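Local coordinates for protein arginase, mitochondrial (Medicago truncatula, PDB 6VSS) that hydrolyses L-arginine to urea and L-ornithine with two manganese ions per subunit, and also converts agmatine to putrescine, at residues L151-V155 and L335-K341. Residues are numbered along the deposited sequence; the frame is centred on the assembly and turned at random.
Sequences LRPLV and LAAKMSK
Met339, in the last turn of the C-terminal helix 323-339, reaches across to Arg152, Pro153 and Leu154 on strand 151-157. This strand lies inside the parallel sheet of the arginase alpha/beta fold, and the helix packs on one face of that sheet. The two short segments run nearly antiparallel, at 156°, with their axes 10.1 Å apart. The Met339 side chain can be followed outward. With CG opposite the backbone N (chi1 171°), the chain leaves CB and is sent toward the strand. CG only loosely approaches Arg152 CB. SD lies 3.9 Å from Arg152 CB. A bend at chi3 (78°) then lays the methyl CE against the strand backbone. There CE touches Arg152 O at 3.5 Å and Pro153 O slightly farther off, and it also packs on Leu154 CB at 3.7 Å. Strand 63-69 and strand 305-311 flank this spot through Ser64 and Ile305, which also touch Met339. The Leu154 and Leu335 side chains overlap as they run in opposing senses. Leu154 CD1 meets Leu335 CG at 3.8 Å and the Ala336 methyl CB at 3.9 Å. Were Leu154 an alanine, CG and both methyls would be gone, which would probably take apolar contact from Leu335 and the Ala336 methyl and open a gap between helix and sheet. Pro153 turns its ring from the helix, toward Val142 and Met146 of helix 131-146 on the other face. At the chain end the polar groups converge on Asp304. Its OD1 forms salt bridges with both Arg152 NH1 and Lys341 NZ, which probably offsets the closeness of the two positive groups. Lys341 CE lies over one face of the guanidinium, and Lys341 NZ comes within 3.6 Å of Arg152 NH2.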
loop_
_atom_site.group_PDB
_atom_site.type_symbol
_atom_site.label_atom_id
_atom_site.label_comp_id
_atom_site.label_asym_id
_atom_site.label_seq_id
_atom_site.Cartn_x
_atom_site.Cartn_y
_atom_site.Cartn_z
ATOM N N LEU B 151 -28.092 -19.245 23.801
ATOM C CA LEU B 151 -27.149 -18.228 23.268
ATOM C C LEU B 151 -26.147 -17.865 24.355
ATOM O O LEU B 151 -26.560 -17.676 25.535
ATOM C CB LEU B 151 -27.882 -16.961 22.846
ATOM C CG LEU B 151 -29.005 -17.127 21.824
ATOM C CD1 LEU B 151 -29.414 -15.757 21.314
ATOM C CD2 LEU B 151 -28.587 -18.044 20.688
ATOM N N ARG B 152 -24.896 -17.686 23.949
ATOM C CA ARG B 152 -23.784 -17.208 24.802
ATOM C C ARG B 152 -23.076 -16.066 24.048
ATOM O O ARG B 152 -22.764 -16.228 22.875
ATOM C CB ARG B 152 -22.866 -18.342 25.243
ATOM C CG ARG B 152 -23.501 -19.312 26.224
ATOM C CD ARG B 152 -22.477 -20.223 26.861
ATOM N NE ARG B 152 -23.151 -21.286 27.571
ATOM C CZ ARG B 152 -22.640 -22.062 28.505
ATOM N NH1 ARG B 152 -21.389 -21.936 28.889
ATOM N NH2 ARG B 152 -23.395 -22.988 29.056
ATOM N N PRO B 153 -22.837 -14.930 24.717
ATOM C CA PRO B 153 -22.322 -13.715 24.085
ATOM C C PRO B 153 -20.841 -13.803 23.700
ATOM O O PRO B 153 -19.989 -13.995 24.580
ATOM C CB PRO B 153 -22.516 -12.656 25.169
ATOM C CG PRO B 153 -22.356 -13.446 26.414
ATOM C CD PRO B 153 -23.176 -14.687 26.118
ATOM N N LEU B 154 -20.591 -13.731 22.399
ATOM C CA LEU B 154 -19.239 -13.521 21.814
ATOM C C LEU B 154 -19.239 -12.073 21.273
ATOM O O LEU B 154 -19.838 -11.778 20.262
ATOM C CB LEU B 154 -18.942 -14.628 20.796
ATOM C CG LEU B 154 -17.456 -14.854 20.505
ATOM C CD1 LEU B 154 -17.222 -16.081 19.601
ATOM C CD2 LEU B 154 -16.881 -13.599 19.828
ATOM N N VAL B 155 -18.711 -11.152 22.075
ATOM C CA VAL B 155 -18.730 -9.706 21.771
ATOM C C VAL B 155 -17.648 -9.360 20.743
ATOM O O VAL B 155 -16.459 -9.779 20.906
ATOM C CB VAL B 155 -18.655 -8.901 23.069
ATOM C CG1 VAL B 155 -18.494 -7.420 22.807
ATOM C CG2 VAL B 155 -19.890 -9.186 23.942
ATOM N N LEU B 335 -12.842 -19.337 18.880
ATOM C CA LEU B 335 -13.502 -19.063 20.183
ATOM C C LEU B 335 -14.913 -19.642 20.167
ATOM O O LEU B 335 -15.271 -20.304 21.163
ATOM C CB LEU B 335 -13.489 -17.561 20.500
ATOM C CG LEU B 335 -14.249 -17.124 21.774
ATOM C CD1 LEU B 335 -13.892 -17.981 22.960
ATOM C CD2 LEU B 335 -13.931 -15.667 22.113
ATOM N N ALA B 336 -15.716 -19.380 19.113
ATOM C CA ALA B 336 -17.075 -19.951 18.958
ATOM C C ALA B 336 -17.032 -21.500 19.036
ATOM O O ALA B 336 -17.864 -22.066 19.734
ATOM C CB ALA B 336 -17.752 -19.480 17.696
ATOM N N ALA B 337 -16.105 -22.152 18.322
ATOM C CA ALA B 337 -15.907 -23.616 18.301
ATOM C C ALA B 337 -15.736 -24.140 19.733
ATOM O O ALA B 337 -16.237 -25.247 20.029
ATOM C CB ALA B 337 -14.735 -23.985 17.409
ATOM N N LYS B 338 -15.008 -23.433 20.590
ATOM C CA LYS B 338 -14.846 -23.822 22.003
ATOM C C LYS B 338 -16.087 -23.477 22.836
ATOM O O LYS B 338 -16.402 -24.221 23.782
ATOM C CB LYS B 338 -13.617 -23.123 22.593
ATOM C CG LYS B 338 -12.296 -23.724 22.131
ATOM C CD LYS B 338 -12.025 -25.100 22.728
ATOM C CE LYS B 338 -11.659 -25.031 24.196
ATOM N NZ LYS B 338 -10.767 -26.165 24.547
ATOM N N MET B 339 -16.705 -22.325 22.633
ATOM C CA MET B 339 -17.769 -21.903 23.568
ATOM C C MET B 339 -19.091 -22.624 23.197
ATOM O O MET B 339 -19.903 -22.940 24.077
ATOM C CB MET B 339 -17.931 -20.381 23.532
ATOM C CG MET B 339 -19.135 -19.921 24.304
ATOM S SD MET B 339 -19.027 -18.195 24.754
ATOM C CE MET B 339 -19.461 -17.390 23.232
ATOM N N SER B 340 -19.314 -22.886 21.915
ATOM C CA SER B 340 -20.481 -23.648 21.430
ATOM C C SER B 340 -20.376 -25.113 21.836
ATOM O O SER B 340 -19.290 -25.671 21.878
ATOM C CB SER B 340 -20.675 -23.470 19.969
ATOM O OG SER B 340 -21.079 -22.128 19.725
ATOM N N LYS B 341 -21.530 -25.722 22.030
ATOM C CA LYS B 341 -21.674 -27.008 22.762
ATOM C C LYS B 341 -23.070 -27.555 22.481
ATOM O O LYS B 341 -23.966 -26.777 22.104
ATOM C CB LYS B 341 -21.550 -26.764 24.268
ATOM C CG LYS B 341 -20.225 -27.071 24.888
ATOM C CD LYS B 341 -20.030 -26.340 26.171
ATOM C CE LYS B 341 -21.216 -26.322 27.110
ATOM N NZ LYS B 341 -20.869 -25.497 28.289
ATOM O OXT LYS B 341 -23.162 -28.763 22.673
#